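Local structure of putative Glycerophosphoryl diester phosphodiesterase (Silicibacter pomeroyi, 3L12) at residues 6-9 and 10-14. The protein belongs to the glycerophosphoryl diester phosphodiesterase family, has a TIM-barrel fold and carries a magnesium ion. Sequence-based numbering, arbitrary orientation. Where two conformers were deposited one is given.
Sequences SQLE and GLRGH
Arg12 folds back over Leu8, four residues earlier, and lays its guanidinium group across the carbonyl end and the CB of that leucine. Its CG stands anti to the backbone N (chi1 -175°) and the chain stays extended to CD, then bends at chi3 (-67°), which brings the head back to Leu8. Arg12 NH2 comes to 3.7 Å from Leu8 CB and also touches Leu8 CD1, both van der Waals contacts. Leu8 O lies over one face of the guanidinium, 4.0 Å from Arg12 NH1 and not bonded to it. The aliphatic root of the arginine closes on the same oxygen, Arg12 CB standing 3.4 Å from Leu8 O. Two backbone N-H groups grip that carbonyl. Arg12 N donates to Leu8 O at 2.9 Å, arriving almost in line with the C=O but with a bent N-H...O angle of 132°; Leu11 N reaches Leu8 O at 3.0 Å, straighter at its hydrogen but from well above the carbonyl plane. Glu9 CB lies against Gly10 N, and its chain runs on extended; its carboxylate makes no salt bridge with Arg12. Leu8 and Leu11 are buried, both resting on Leu248 of strand 248-251, while Leu8 and Arg12 also touch Ile270 of strand 270-273. With Gln7 NE2 hydrogen-bonded to the carbonyl oxygens of Glu180 and Asp202, this 3-10 turn and its shared acceptor Leu8 O lie across the N-terminal ends of several barrel strands, as an N-terminal segment covering the bottom of a TIM barrel.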
# COMPACT_ATOMS: atom_id res chain seq x y z
N SER A 6 28.38 -9.34 -5.99
CA SER A 6 27.67 -9.38 -4.70
C SER A 6 26.22 -8.89 -4.83
O SER A 6 25.32 -9.23 -4.03
CB SER A 6 28.43 -8.53 -3.68
OG SER A 6 28.07 -7.17 -3.85
N GLN A 7 25.98 -8.10 -5.87
CA GLN A 7 24.64 -7.59 -6.12
C GLN A 7 23.64 -8.72 -6.42
O GLN A 7 22.43 -8.55 -6.20
CB GLN A 7 24.62 -6.63 -7.31
CG GLN A 7 25.59 -5.45 -7.26
CD GLN A 7 27.00 -5.78 -7.76
OE1 GLN A 7 27.38 -6.94 -7.96
NE2 GLN A 7 27.78 -4.73 -7.97
N LEU A 8 24.12 -9.83 -6.97
CA LEU A 8 23.23 -10.92 -7.36
C LEU A 8 22.70 -11.72 -6.19
O LEU A 8 21.76 -12.48 -6.37
CB LEU A 8 23.93 -11.83 -8.37
CG LEU A 8 24.44 -11.12 -9.64
CD1 LEU A 8 25.17 -12.12 -10.52
CD2 LEU A 8 23.28 -10.43 -10.41
N GLU A 9 23.28 -11.52 -5.00
CA GLU A 9 22.84 -12.25 -3.80
C GLU A 9 21.35 -12.03 -3.52
O GLU A 9 20.64 -12.97 -3.16
CB GLU A 9 23.71 -11.89 -2.59
CG GLU A 9 25.14 -12.43 -2.73
CD GLU A 9 26.10 -11.91 -1.65
OE1 GLU A 9 25.59 -11.35 -0.64
OE2 GLU A 9 27.35 -12.07 -1.83
N GLY A 10 20.85 -10.81 -3.76
CA GLY A 10 19.45 -10.53 -3.52
C GLY A 10 18.49 -10.85 -4.67
O GLY A 10 17.28 -10.65 -4.52
N LEU A 11 19.02 -11.33 -5.80
CA LEU A 11 18.23 -11.64 -6.97
C LEU A 11 18.29 -13.13 -7.33
O LEU A 11 17.46 -13.61 -8.08
CB LEU A 11 18.73 -10.79 -8.15
CG LEU A 11 18.56 -9.28 -7.86
CD1 LEU A 11 19.19 -8.43 -8.91
CD2 LEU A 11 17.08 -8.89 -7.71
N ARG A 12 19.23 -13.86 -6.71
CA ARG A 12 19.35 -15.29 -6.96
C ARG A 12 18.37 -16.06 -6.06
O ARG A 12 18.31 -15.83 -4.85
CB ARG A 12 20.78 -15.75 -6.70
CG ARG A 12 21.04 -17.17 -7.02
CD ARG A 12 22.51 -17.52 -6.77
NE ARG A 12 23.43 -16.85 -7.67
CZ ARG A 12 24.30 -15.88 -7.36
NH1 ARG A 12 24.42 -15.41 -6.11
NH2 ARG A 12 25.06 -15.39 -8.32
N GLY A 13 17.71 -17.04 -6.66
CA GLY A 13 16.75 -17.92 -5.97
C GLY A 13 17.47 -19.13 -5.45
O GLY A 13 18.70 -19.31 -5.64
N HIS A 14 16.72 -19.96 -4.74
CA HIS A 14 17.21 -21.24 -4.27
C HIS A 14 15.97 -22.06 -3.92
O HIS A 14 14.85 -21.53 -3.99
CB HIS A 14 18.28 -21.11 -3.19
CG HIS A 14 17.86 -20.34 -1.99
ND1 HIS A 14 17.03 -20.88 -1.04
CD2 HIS A 14 18.18 -19.10 -1.57
CE1 HIS A 14 16.85 -19.99 -0.07
NE2 HIS A 14 17.54 -18.89 -0.38